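Local coordinates for protein tannase (Lactobacillus plantarum, PDB 3WA7) that hydrolyses the galloyl ester bonds of tannins as a tannase (EC 3.1.1.20) of the alpha/beta-hydrolase fold, probably through a serine nucleophile, at residues V35-V39 and A187-A191; D213-W218 and L261-F265; E254-S258 and R341-P346; L300-Q305 and N325-L330; V407-I413 and L434-G440. One frame throughout, in Å; residues are numbered along the deposited sequence. Where two conformers were deposited one is given.

Interaction 1: residues V35-V39 and A187-A191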
# COMPACT_ATOMS: atom_id res chain seq x y z
N VAL A 35 17.30 -13.24 7.26
CA VAL A 35 16.99 -13.76 8.59
C VAL A 35 17.80 -15.05 8.74
O VAL A 35 18.13 -15.70 7.75
CB VAL A 35 15.48 -14.09 8.80
CG1 VAL A 35 14.66 -12.81 8.75
CG2 VAL A 35 15.00 -15.08 7.76
N GLN A 36 18.13 -15.41 9.98
CA GLN A 36 18.91 -16.62 10.24
C GLN A 36 18.13 -17.91 10.02
O GLN A 36 18.70 -18.93 9.61
CB GLN A 36 19.45 -16.60 11.67
CG GLN A 36 20.42 -15.48 11.96
CD GLN A 36 20.98 -15.56 13.36
OE1 GLN A 36 21.61 -16.55 13.74
NE2 GLN A 36 20.76 -14.51 14.15
N HIS A 37 16.83 -17.88 10.30
CA HIS A 37 16.01 -19.07 10.15
C HIS A 37 14.80 -18.84 9.25
O HIS A 37 13.66 -18.81 9.72
CB HIS A 37 15.56 -19.55 11.53
CG HIS A 37 16.66 -19.60 12.54
ND1 HIS A 37 16.71 -18.76 13.64
CD2 HIS A 37 17.78 -20.36 12.61
CE1 HIS A 37 17.81 -19.00 14.33
NE2 HIS A 37 18.48 -19.96 13.72
N PRO A 38 15.03 -18.69 7.94
CA PRO A 38 13.95 -18.47 6.99
C PRO A 38 13.07 -19.71 6.84
O PRO A 38 13.54 -20.84 6.99
CB PRO A 38 14.68 -18.13 5.70
CG PRO A 38 15.94 -18.95 5.81
CD PRO A 38 16.34 -18.71 7.25
N VAL A 39 11.79 -19.50 6.53
CA VAL A 39 10.86 -20.61 6.36
C VAL A 39 10.40 -20.73 4.91
O VAL A 39 9.71 -21.68 4.54
CB VAL A 39 9.62 -20.44 7.26
CG1 VAL A 39 10.04 -20.51 8.72
CG2 VAL A 39 8.93 -19.11 6.97
N ALA A 187 11.83 -15.61 16.37
CA ALA A 187 11.76 -16.96 15.83
C ALA A 187 12.52 -17.08 14.51
O ALA A 187 13.21 -18.07 14.27
CB ALA A 187 10.30 -17.38 15.63
N LEU A 188 12.39 -16.06 13.67
CA LEU A 188 13.07 -16.05 12.37
C LEU A 188 14.56 -15.78 12.50
O LEU A 188 15.32 -16.05 11.58
CB LEU A 188 12.47 -14.97 11.47
CG LEU A 188 11.06 -15.16 10.92
CD1 LEU A 188 10.66 -13.91 10.15
CD2 LEU A 188 11.03 -16.38 10.01
N GLY A 189 14.96 -15.23 13.64
CA GLY A 189 16.36 -14.90 13.83
C GLY A 189 16.71 -13.66 13.04
O GLY A 189 17.73 -13.60 12.37
N ALA A 190 15.83 -12.66 13.09
CA ALA A 190 16.06 -11.41 12.38
C ALA A 190 17.22 -10.67 13.05
O ALA A 190 17.55 -10.95 14.20
CB ALA A 190 14.81 -10.55 12.40
N ALA A 191 17.83 -9.75 12.33
CA ALA A 191 18.96 -8.99 12.85
C ALA A 191 18.58 -8.18 14.08
O ALA A 191 17.46 -7.69 14.18
CB ALA A 191 19.54 -8.07 11.77
O HOH W 1 11.97 -19.61 11.78

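Interaction 2: residues D213-W218 and L261-F265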
# COMPACT_ATOMS: atom_id res chain seq x y z
N ASP A 213 -15.33 -2.67 4.34
CA ASP A 213 -16.64 -3.05 3.80
C ASP A 213 -17.64 -1.93 4.01
O ASP A 213 -18.42 -1.60 3.11
CB ASP A 213 -17.15 -4.33 4.47
CG ASP A 213 -16.41 -5.56 3.98
OD1 ASP A 213 -16.15 -5.65 2.76
OD2 ASP A 213 -16.09 -6.44 4.82
N MSE A 214 -17.63 -1.34 5.21
CA MSE A 214 -18.54 -0.24 5.51
C MSE A 214 -18.24 0.97 4.63
O MSE A 214 -19.16 1.63 4.14
CB MSE A 214 -18.41 0.18 6.98
CG MSE A 214 -19.00 -0.80 7.96
SE MSE A 214 -18.89 -0.11 9.76
CE MSE A 214 -17.00 -0.28 10.01
N ALA A 215 -16.96 1.25 4.41
CA ALA A 215 -16.58 2.39 3.58
C ALA A 215 -17.00 2.17 2.13
O ALA A 215 -17.47 3.09 1.47
CB ALA A 215 -15.07 2.62 3.65
N TYR A 216 -16.85 0.94 1.65
CA TYR A 216 -17.20 0.64 0.27
C TYR A 216 -18.68 0.85 0.01
O TYR A 216 -19.06 1.38 -1.04
CB TYR A 216 -16.82 -0.80 -0.08
CG TYR A 216 -16.49 -0.98 -1.55
CD1 TYR A 216 -15.28 -0.52 -2.07
CD2 TYR A 216 -17.40 -1.57 -2.43
CE1 TYR A 216 -14.98 -0.64 -3.43
CE2 TYR A 216 -17.11 -1.70 -3.80
CZ TYR A 216 -15.90 -1.23 -4.29
OH TYR A 216 -15.62 -1.34 -5.63
N GLU A 217 -19.52 0.42 0.94
CA GLU A 217 -20.96 0.57 0.77
C GLU A 217 -21.43 2.00 1.00
O GLU A 217 -22.43 2.42 0.42
CB GLU A 217 -21.70 -0.41 1.67
CG GLU A 217 -21.40 -1.86 1.31
CD GLU A 217 -21.43 -2.09 -0.20
OE1 GLU A 217 -22.44 -1.73 -0.84
OE2 GLU A 217 -20.45 -2.64 -0.74
N TRP A 218 -20.73 2.75 1.85
CA TRP A 218 -21.11 4.15 2.04
C TRP A 218 -20.95 4.80 0.66
O TRP A 218 -21.77 5.62 0.25
CB TRP A 218 -20.17 4.85 3.03
CG TRP A 218 -20.27 6.35 2.94
CD1 TRP A 218 -21.26 7.14 3.45
CD2 TRP A 218 -19.39 7.22 2.22
NE1 TRP A 218 -21.05 8.45 3.09
CE2 TRP A 218 -19.91 8.53 2.33
CE3 TRP A 218 -18.21 7.02 1.48
CZ2 TRP A 218 -19.29 9.63 1.73
CZ3 TRP A 218 -17.60 8.12 0.89
CH2 TRP A 218 -18.14 9.41 1.02
N LEU A 261 -24.37 -1.79 5.93
CA LEU A 261 -22.96 -1.46 6.02
C LEU A 261 -22.77 0.05 5.89
O LEU A 261 -21.97 0.65 6.61
CB LEU A 261 -22.17 -2.19 4.93
CG LEU A 261 -21.85 -3.66 5.26
CD1 LEU A 261 -21.49 -4.42 3.99
CD2 LEU A 261 -20.70 -3.71 6.26
N LYS A 262 -23.51 0.66 4.97
CA LYS A 262 -23.41 2.10 4.77
C LYS A 262 -23.83 2.85 6.03
O LYS A 262 -23.16 3.79 6.46
CB LYS A 262 -24.30 2.55 3.60
CG LYS A 262 -24.47 4.06 3.50
CD LYS A 262 -25.08 4.47 2.16
CE LYS A 262 -25.24 5.98 2.08
NZ LYS A 262 -26.54 6.26 3.08
N ALA A 263 -24.94 2.42 6.63
CA ALA A 263 -25.43 3.06 7.84
C ALA A 263 -24.40 2.97 8.96
O ALA A 263 -24.15 3.94 9.68
CB ALA A 263 -26.73 2.40 8.28
N GLN A 264 -23.79 1.80 9.12
CA GLN A 264 -22.80 1.62 10.17
C GLN A 264 -21.52 2.42 9.94
O GLN A 264 -20.82 2.76 10.89
CB GLN A 264 -22.50 0.14 10.37
CG GLN A 264 -23.63 -0.61 11.08
CD GLN A 264 -24.06 0.07 12.37
OE1 GLN A 264 -24.94 0.94 12.37
NE2 GLN A 264 -23.44 -0.31 13.48
N PHE A 265 -21.22 2.74 8.68
CA PHE A 265 -20.03 3.53 8.41
C PHE A 265 -20.14 4.91 9.07
O PHE A 265 -19.13 5.47 9.49
CB PHE A 265 -19.81 3.72 6.90
CG PHE A 265 -18.53 4.44 6.57
CD1 PHE A 265 -17.29 3.86 6.86
CD2 PHE A 265 -18.56 5.70 5.97
CE1 PHE A 265 -16.10 4.53 6.56
CE2 PHE A 265 -17.37 6.37 5.67
CZ PHE A 265 -16.14 5.78 5.97

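Interaction 3: residues E254-S258 and R341-P346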
# COMPACT_ATOMS: atom_id res chain seq x y z
N GLU A 254 -28.02 -8.73 -0.86
CA GLU A 254 -26.78 -7.97 -0.93
C GLU A 254 -27.08 -6.48 -0.82
O GLU A 254 -26.30 -5.72 -0.25
CB GLU A 254 -26.05 -8.26 -2.24
CG GLU A 254 -25.41 -9.63 -2.33
CD GLU A 254 -24.73 -9.86 -3.67
OE1 GLU A 254 -25.43 -9.85 -4.70
OE2 GLU A 254 -23.49 -10.03 -3.69
N GLN A 255 -28.21 -6.06 -1.38
CA GLN A 255 -28.61 -4.66 -1.33
C GLN A 255 -28.97 -4.27 0.10
O GLN A 255 -28.72 -3.15 0.52
CB GLN A 255 -29.81 -4.42 -2.25
CG GLN A 255 -29.48 -4.52 -3.73
CD GLN A 255 -30.70 -4.41 -4.62
OE1 GLN A 255 -31.49 -3.47 -4.50
NE2 GLN A 255 -30.87 -5.37 -5.53
N ALA A 256 -29.55 -5.22 0.83
CA ALA A 256 -29.92 -4.97 2.22
C ALA A 256 -28.64 -4.90 3.06
O ALA A 256 -28.51 -4.06 3.95
CB ALA A 256 -30.83 -6.08 2.73
N LEU A 257 -27.70 -5.79 2.76
CA LEU A 257 -26.44 -5.83 3.48
C LEU A 257 -25.70 -4.52 3.21
O LEU A 257 -25.09 -3.93 4.11
CB LEU A 257 -25.60 -7.02 3.01
CG LEU A 257 -24.45 -7.47 3.92
CD1 LEU A 257 -24.99 -7.86 5.29
CD2 LEU A 257 -23.73 -8.65 3.28
N SER A 258 -25.77 -4.07 1.96
CA SER A 258 -25.13 -2.83 1.55
C SER A 258 -25.65 -1.63 2.34
O SER A 258 -24.88 -0.79 2.79
CB SER A 258 -25.36 -2.59 0.06
OG SER A 258 -24.91 -1.30 -0.33
N ARG A 341 -19.18 0.57 -9.81
CA ARG A 341 -18.81 -0.24 -8.67
C ARG A 341 -18.00 -1.42 -9.19
O ARG A 341 -18.34 -1.99 -10.23
CB ARG A 341 -20.08 -0.75 -7.97
CG ARG A 341 -19.84 -1.88 -6.97
CD ARG A 341 -21.14 -2.61 -6.64
NE ARG A 341 -21.96 -1.90 -5.66
CZ ARG A 341 -21.79 -1.98 -4.34
NH1 ARG A 341 -20.82 -2.73 -3.83
NH2 ARG A 341 -22.59 -1.30 -3.53
N MSE A 342 -16.94 -1.77 -8.48
CA MSE A 342 -16.08 -2.88 -8.89
C MSE A 342 -16.41 -4.17 -8.15
O MSE A 342 -16.64 -5.21 -8.77
CB MSE A 342 -14.62 -2.52 -8.65
CG MSE A 342 -13.64 -3.60 -9.06
SE MSE A 342 -11.87 -3.23 -8.41
CE MSE A 342 -11.19 -5.03 -8.37
N LYS A 343 -16.42 -4.09 -6.83
CA LYS A 343 -16.67 -5.25 -5.98
C LYS A 343 -18.09 -5.39 -5.46
O LYS A 343 -18.82 -4.41 -5.33
CB LYS A 343 -15.70 -5.21 -4.79
CG LYS A 343 -14.23 -5.20 -5.22
CD LYS A 343 -13.31 -5.02 -4.03
CE LYS A 343 -11.85 -5.09 -4.46
NZ LYS A 343 -10.92 -4.93 -3.30
N ALA A 344 -18.47 -6.63 -5.17
CA ALA A 344 -19.80 -6.94 -4.66
C ALA A 344 -19.86 -6.68 -3.15
O ALA A 344 -19.02 -5.96 -2.62
CB ALA A 344 -20.15 -8.40 -4.95
N VAL A 345 -20.84 -7.27 -2.47
CA VAL A 345 -21.01 -7.06 -1.04
C VAL A 345 -21.01 -8.35 -0.21
O VAL A 345 -21.76 -9.28 -0.50
CB VAL A 345 -22.35 -6.33 -0.77
CG1 VAL A 345 -22.46 -5.95 0.71
CG2 VAL A 345 -22.45 -5.09 -1.64
N PRO A 346 -20.14 -8.43 0.82
CA PRO A 346 -19.18 -7.41 1.24
C PRO A 346 -18.02 -7.42 0.25
O PRO A 346 -17.70 -8.47 -0.32
CB PRO A 346 -18.75 -7.88 2.63
CG PRO A 346 -19.93 -8.69 3.11
CD PRO A 346 -20.30 -9.46 1.87

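Interaction 4: residues L300-Q305 and N325-L330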
# COMPACT_ATOMS: atom_id res chain seq x y z
N LEU A 300 -12.43 15.30 -5.09
CA LEU A 300 -12.64 14.92 -6.48
C LEU A 300 -12.74 16.17 -7.36
O LEU A 300 -12.33 16.15 -8.53
CB LEU A 300 -13.90 14.05 -6.61
CG LEU A 300 -13.63 12.60 -6.18
CD1 LEU A 300 -14.94 11.88 -5.86
CD2 LEU A 300 -12.87 11.89 -7.29
N ILE A 301 -13.28 17.25 -6.81
CA ILE A 301 -13.37 18.49 -7.57
C ILE A 301 -11.95 19.00 -7.79
O ILE A 301 -11.60 19.44 -8.88
CB ILE A 301 -14.20 19.56 -6.82
CG1 ILE A 301 -15.68 19.17 -6.86
CG2 ILE A 301 -13.99 20.94 -7.45
CD1 ILE A 301 -16.59 20.09 -6.06
N SER A 302 -11.13 18.91 -6.75
CA SER A 302 -9.74 19.36 -6.84
C SER A 302 -8.97 18.50 -7.84
O SER A 302 -8.13 19.01 -8.59
CB SER A 302 -9.08 19.28 -5.46
OG SER A 302 -7.73 19.72 -5.53
N SER A 303 -9.27 17.20 -7.86
CA SER A 303 -8.62 16.28 -8.78
C SER A 303 -8.93 16.66 -10.22
O SER A 303 -8.04 16.71 -11.07
CB SER A 303 -9.09 14.84 -8.53
OG SER A 303 -8.54 13.95 -9.49
N ALA A 304 -10.21 16.93 -10.48
CA ALA A 304 -10.66 17.33 -11.81
C ALA A 304 -10.04 18.67 -12.20
O ALA A 304 -9.63 18.86 -13.35
CB ALA A 304 -12.18 17.43 -11.84
N GLN A 305 -10.00 19.60 -11.25
CA GLN A 305 -9.44 20.92 -11.51
C GLN A 305 -7.99 20.82 -11.94
O GLN A 305 -7.57 21.43 -12.93
CB GLN A 305 -9.53 21.80 -10.27
CG GLN A 305 -9.08 23.24 -10.49
CD GLN A 305 -10.03 24.01 -11.39
OE1 GLN A 305 -11.19 24.23 -11.04
NE2 GLN A 305 -9.54 24.41 -12.56
N ASN A 325 -12.94 28.36 -16.44
CA ASN A 325 -11.90 27.34 -16.38
C ASN A 325 -11.90 26.68 -15.01
O ASN A 325 -10.93 26.02 -14.63
CB ASN A 325 -10.51 27.94 -16.64
CG ASN A 325 -10.20 28.10 -18.11
OD1 ASN A 325 -10.47 27.20 -18.92
ND2 ASN A 325 -9.61 29.23 -18.48
N GLN A 326 -12.98 26.86 -14.26
CA GLN A 326 -13.06 26.29 -12.92
C GLN A 326 -14.13 25.23 -12.73
O GLN A 326 -15.24 25.35 -13.25
CB GLN A 326 -13.29 27.42 -11.90
CG GLN A 326 -12.20 28.48 -11.88
CD GLN A 326 -10.85 27.91 -11.46
OE1 GLN A 326 -10.72 27.35 -10.37
NE2 GLN A 326 -9.85 28.06 -12.31
N VAL A 327 -13.78 24.18 -12.00
CA VAL A 327 -14.73 23.11 -11.69
C VAL A 327 -15.40 23.63 -10.41
O VAL A 327 -14.78 23.66 -9.35
CB VAL A 327 -14.00 21.78 -11.39
CG1 VAL A 327 -15.03 20.67 -11.18
CG2 VAL A 327 -13.07 21.43 -12.54
N THR A 328 -16.65 24.04 -10.53
CA THR A 328 -17.37 24.63 -9.41
C THR A 328 -18.26 23.74 -8.55
O THR A 328 -18.67 24.14 -7.46
CB THR A 328 -18.21 25.82 -9.88
OG1 THR A 328 -19.15 25.38 -10.87
CG2 THR A 328 -17.32 26.89 -10.48
N ASP A 329 -18.57 22.54 -9.02
CA ASP A 329 -19.41 21.66 -8.22
C ASP A 329 -19.35 20.23 -8.74
O ASP A 329 -18.81 19.97 -9.82
CB ASP A 329 -20.86 22.14 -8.24
CG ASP A 329 -21.59 21.83 -6.94
OD1 ASP A 329 -21.21 20.86 -6.25
OD2 ASP A 329 -22.56 22.55 -6.62
N LEU A 330 -19.91 19.31 -7.97
CA LEU A 330 -19.91 17.91 -8.33
C LEU A 330 -21.06 17.15 -7.70
O LEU A 330 -21.33 17.29 -6.50
CB LEU A 330 -18.60 17.24 -7.91
CG LEU A 330 -18.59 15.71 -7.93
CD1 LEU A 330 -18.75 15.20 -9.35
CD2 LEU A 330 -17.30 15.18 -7.32
O HOH W 2 -12.07 23.90 -8.49

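Interaction 5: residues V407-I413 and L434-G440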
# COMPACT_ATOMS: atom_id res chain seq x y z
N VAL A 407 6.71 6.17 15.01
CA VAL A 407 6.12 6.44 13.70
C VAL A 407 6.94 7.34 12.77
O VAL A 407 7.47 8.36 13.19
CB VAL A 407 4.72 7.08 13.88
CG1 VAL A 407 4.03 7.25 12.53
CG2 VAL A 407 3.88 6.21 14.82
N ALA A 408 7.03 6.94 11.50
CA ALA A 408 7.75 7.74 10.50
C ALA A 408 7.13 9.13 10.51
O ALA A 408 5.92 9.27 10.65
CB ALA A 408 7.62 7.10 9.12
N LYS A 409 7.95 10.16 10.35
CA LYS A 409 7.43 11.52 10.37
C LYS A 409 6.98 12.08 9.02
O LYS A 409 6.30 13.11 8.97
CB LYS A 409 8.47 12.46 10.99
CG LYS A 409 8.91 12.05 12.40
CD LYS A 409 7.72 11.91 13.34
CE LYS A 409 8.14 11.40 14.71
NZ LYS A 409 6.99 11.27 15.64
N HIS A 410 7.33 11.40 7.94
CA HIS A 410 7.00 11.88 6.60
C HIS A 410 6.23 10.86 5.77
O HIS A 410 6.69 9.72 5.59
CB HIS A 410 8.29 12.26 5.87
CG HIS A 410 9.22 13.08 6.71
ND1 HIS A 410 8.95 14.38 7.07
CD2 HIS A 410 10.40 12.76 7.30
CE1 HIS A 410 9.92 14.83 7.85
NE2 HIS A 410 10.81 13.87 8.00
N TRP A 411 5.08 11.28 5.23
CA TRP A 411 4.22 10.39 4.44
C TRP A 411 3.77 10.97 3.10
O TRP A 411 3.45 12.16 3.01
CB TRP A 411 2.95 10.05 5.23
CG TRP A 411 3.19 9.38 6.55
CD1 TRP A 411 3.82 9.92 7.63
CD2 TRP A 411 2.84 8.04 6.90
NE1 TRP A 411 3.88 9.00 8.65
CE2 TRP A 411 3.29 7.83 8.23
CE3 TRP A 411 2.19 7.00 6.24
CZ2 TRP A 411 3.11 6.62 8.90
CZ3 TRP A 411 2.01 5.79 6.91
CH2 TRP A 411 2.47 5.61 8.23
N ARG A 412 3.73 10.12 2.08
CA ARG A 412 3.25 10.52 0.76
C ARG A 412 2.27 9.43 0.33
O ARG A 412 2.64 8.27 0.14
CB ARG A 412 4.39 10.62 -0.26
CG ARG A 412 3.90 11.12 -1.62
CD ARG A 412 5.06 11.40 -2.57
NE ARG A 412 4.64 12.07 -3.80
CZ ARG A 412 4.11 11.46 -4.85
NH1 ARG A 412 3.92 10.15 -4.85
NH2 ARG A 412 3.77 12.17 -5.92
N ILE A 413 1.01 9.82 0.19
CA ILE A 413 -0.03 8.88 -0.18
C ILE A 413 -0.75 9.30 -1.45
O ILE A 413 -1.06 10.48 -1.64
CB ILE A 413 -1.08 8.78 0.95
CG1 ILE A 413 -0.40 8.41 2.26
CG2 ILE A 413 -2.16 7.77 0.57
CD1 ILE A 413 -1.32 8.42 3.46
N LEU A 434 -3.27 11.32 9.90
CA LEU A 434 -1.84 11.64 9.96
C LEU A 434 -1.66 13.12 10.26
O LEU A 434 -0.86 13.50 11.13
CB LEU A 434 -1.16 11.29 8.64
CG LEU A 434 -0.92 9.79 8.41
CD1 LEU A 434 -0.55 9.53 6.95
CD2 LEU A 434 0.20 9.31 9.34
N GLU A 435 -2.41 13.96 9.55
CA GLU A 435 -2.34 15.40 9.74
C GLU A 435 -2.76 15.77 11.16
O GLU A 435 -2.12 16.59 11.82
CB GLU A 435 -3.24 16.12 8.73
CG GLU A 435 -3.09 17.64 8.72
CD GLU A 435 -3.74 18.32 9.92
OE1 GLU A 435 -3.43 19.51 10.17
OE2 GLU A 435 -4.57 17.68 10.60
N ASN A 436 -3.84 15.14 11.62
CA ASN A 436 -4.37 15.39 12.96
C ASN A 436 -3.36 15.10 14.06
O ASN A 436 -3.40 15.73 15.12
CB ASN A 436 -5.61 14.53 13.22
CG ASN A 436 -6.85 15.05 12.51
OD1 ASN A 436 -7.90 14.41 12.55
ND2 ASN A 436 -6.74 16.21 11.88
N HIS A 437 -2.48 14.14 13.82
CA HIS A 437 -1.49 13.80 14.83
C HIS A 437 -0.12 14.43 14.63
O HIS A 437 0.86 14.02 15.25
CB HIS A 437 -1.39 12.28 14.97
CG HIS A 437 -2.58 11.65 15.62
ND1 HIS A 437 -3.76 11.40 14.94
CD2 HIS A 437 -2.81 11.28 16.90
CE1 HIS A 437 -4.65 10.91 15.77
NE2 HIS A 437 -4.10 10.83 16.97
N GLY A 438 -0.06 15.43 13.75
CA GLY A 438 1.18 16.15 13.52
C GLY A 438 2.20 15.58 12.55
O GLY A 438 3.31 16.11 12.47
N TYR A 439 1.85 14.53 11.82
CA TYR A 439 2.81 13.95 10.88
C TYR A 439 2.76 14.66 9.53
O TYR A 439 1.72 15.18 9.12
CB TYR A 439 2.54 12.46 10.69
CG TYR A 439 2.67 11.67 11.98
CD1 TYR A 439 1.55 11.29 12.70
CD2 TYR A 439 3.93 11.36 12.49
CE1 TYR A 439 1.67 10.61 13.91
CE2 TYR A 439 4.06 10.68 13.70
CZ TYR A 439 2.93 10.31 14.40
OH TYR A 439 3.05 9.64 15.60
N GLY A 440 3.90 14.68 8.84
CA GLY A 440 3.96 15.30 7.53
C GLY A 440 3.25 14.40 6.55
O GLY A 440 3.53 13.20 6.48

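Interaction 1: residues V35-V39 and A187-A191
His37 and Gln36 take hold of the C-terminal end of helix 182-188 through their backbone N-H groups. His37 N donates to Leu188 O at 2.7 Å, and Gln36 N donates to Gly189 O at 3.0 Å in a nearly straight bond (165°), arriving from above the carbonyl plane rather than on a lone pair. Two consecutive amides of the loop thus satisfy two consecutive carbonyls at the helix terminus. Side chains fill in round these oxygens. The aliphatic part of Gln36 lies against Gly189 O, with CG 3.3 Å from that atom, and Val35 CB approaches Leu188 O to 3.4 Å. Val35 CG1, held beside its own backbone N (chi1 -66°), meets Leu188 CB at 4.1 Å and also touches Ala190. The His37 ring lies obliquely near the carbonyls of Ala187 and Leu188, and Gln36 CB packs over the centre of one of its faces. A water donates to both His37 O, at 2.8 Å, and Ala187 O, extending the link one residue back along the helix. Behind this first shell, Gly189 adopts positive phi as the C-prime residue of a Schellman motif; this turn ends the helix and presents successive carbonyls to the loop. Gly189 CA lies close to the side chains of Gln36 and His37. The contact joins the loop between strands 22-33 and 44-50 to the end of helix 182-188, while helix 131-145 packs against it, Ala138 on Val35 and Val134 on Leu188.

Interaction 2: residues D213-W218 and L261-F265
The Phe265 ring meets both Ala215 and Trp218. Over one of its faces sits the backbone of Ala215, whose CA is 3.9 Å from the ring centroid in a CH-pi contact, and Ala215 CB touches Phe265 CE1 at 3.6 Å. Phe265 CE2 in turn lies over one face of the Trp218 indole, offset toward its rim; the two rings meet obliquely, planes 37° apart, and Trp218 CB approaches Phe265 CD2 to 3.5 Å. In the plane of the indole, Ala215 O lies at its edge, while NE1 bonds to Gly288 O. Both aromatic groups stand anti to their backbone N (chi1 -176° for Phe265), which brings them together at an oblique crossing. Here helices 209-220 and 252-271 pack at a steep crossing of -106°, their local axes only 7.3 Å apart, so close that the backbones nearly meet, Trp218 CA 4.1 Å from Lys262 CA. Beyond the rings, Met214, a selenomethionine, crosses Leu261 at about a right angle, its CG 3.8 Å from Leu261 CD2, and its chain bends to bring SE beside Gln264. Leu261 CD1 lies 3.7 Å from Glu217 CG, and that carboxylate turns away to Ser258 and Arg341. Lys262 rests CB and CG against Glu217 O and Trp218 CA.

Interaction 3: residues E254-S258 and R341-P346
Glu254 meets Val345 on the side of helix 252-271 that faces the 341-346 loop. Its extended side chain carries OE2 to 3.9 Å from Ala344 CB, while OE1 accepts a bond from Thr251 N. The main-chain O of Glu254 also lies near Val345, 4.0 Å from CG1. One turn on, Leu257 and Val345 slide past each other in opposite directions: CG of Leu257 stands anti to its backbone N (chi1 -163°), and CD2 reaches both Val345 CG1, at 3.9 Å, and the ring of Pro346, whose CD is 3.8 Å away. A cis peptide precedes Pro346, and the valine branch and the proline ring both touch this methyl. Ser258 adds CB, 4.2 Å from Val345 CG2. Its OG does not bond to the loop but to Glu217, the carboxylate that also forms a salt bridge with Arg341. That arginine is steadied from within its own loop by NH1 donating to Lys343 O at 3.0 Å, exactly in the guanidinium plane, and NE donates to Ile223 O. The contact is therefore a valine-centred apolar patch bordered by a buried charged group. It wedges the loop between helix 252-271, helix 209-220 and strand 225-232, where Trp226 touches Arg341 and Ala344.

Interaction 4: residues L300-Q305 and N325-L330
Ile301 and Val327 form the middle of the apolar layer, their side chains meeting aslant with Ile301 CG2 3.9 Å from Val327 CG1. CG2 of Ile301 is anti to the backbone N, which also brings it to 3.4 Å from Val327 O. On the other branch, CG1 passes Leu330 CB at 3.7 Å, and CD1 rests on the backbone of Asp329. Leu300 CB touches Leu330 CD2, and Ala304 CB backs Val327 CG2. Helix 291-309 lies on one face of the antiparallel hairpin 320-323/326-330, running nearly antiparallel to strand 326-330 (161°); Phe320 of the partner strand packs with Ala304, Val327 and Leu330. A classic beta bulge opposite Val321 includes Thr328 and Asp329. At the polar edge, Gln305 uses both ends of its amide on the strand backbone: OE1 accepts from Val327 N at 2.8 Å, almost straight at 173°, and NE2 donates to Asn325 O at 3.0 Å, in the carbonyl plane. A water donates to Gln305 OE1 and Val327 O, and NE2 also bonds Asp309. The Gln326 amide lies over one face of the Gln305 amide, offset and nearly parallel (4°), their OE1 atoms, both acceptors, 3.2 Å apart and unbonded.

Interaction 5: residues V407-I413 and L434-G440
Leu434 lies across the indole of Trp411 at about a right angle, its CD2 over the centre of one face and 3.7 Å from the centroid of the five-membered ring, a CH-pi contact. CD1 lies toward the CG, CD2 and CE3 side of the indole and, in one of the two conformers of Ile413, meets Ile413 CD1 tip to tip at 3.7 Å. The Trp411 ring is fixed in rotation from its rim: NE1 donates to Ala408 O at 2.9 Å, coming from above that carbonyl's plane, and Val407 CG1 lies at its edge in the ring plane. The same CG1 sits over one face of the Tyr439 ring, 4.0 Å from its centroid. Val407 and Tyr439 also cross at about a right angle. Lys409 bends at chi2 (-55°) and extends its chain obliquely past the tyrosine ring, NZ 3.6 Å from Tyr439 CE2. Between these side chains the backbones pair in parallel: Gly440 N donates to Lys409 O, and Trp411 N to Gly440 O at 2.8 Å. A Schellman turn at Gly438 ends helix 425-436 and leads into this pairing. The contact belongs to the right-handed beta-alpha-beta unit of strand 410-414, helix 425-436 and strand 440-444 at one margin of the main sheet, with strand 199-203 on the far side of 410-414 and helix 164-174 packed against Trp411.

Overall arrangement
Interactions 2 and 3 form one cluster: their centres are about 10 Å apart, both use helix 252-271, their segments alternate along the chain, and Glu217 ties them together through Ser258 and Arg341. Interaction 4 falls within the chain between the two segments of interaction 3, on the following helix 291-309, its centre about 25 Å from that of interaction 2. These three lie in the long segment between strands 199-203 and 410-414. Interaction 5, last in sequence, belongs to the beta-alpha-beta unit at the edge of the main sheet. Interaction 1, first in sequence, joins the 35-39 loop to a helix end on the opposite side of the chain's centre from interaction 4, their centres about 51 Å apart.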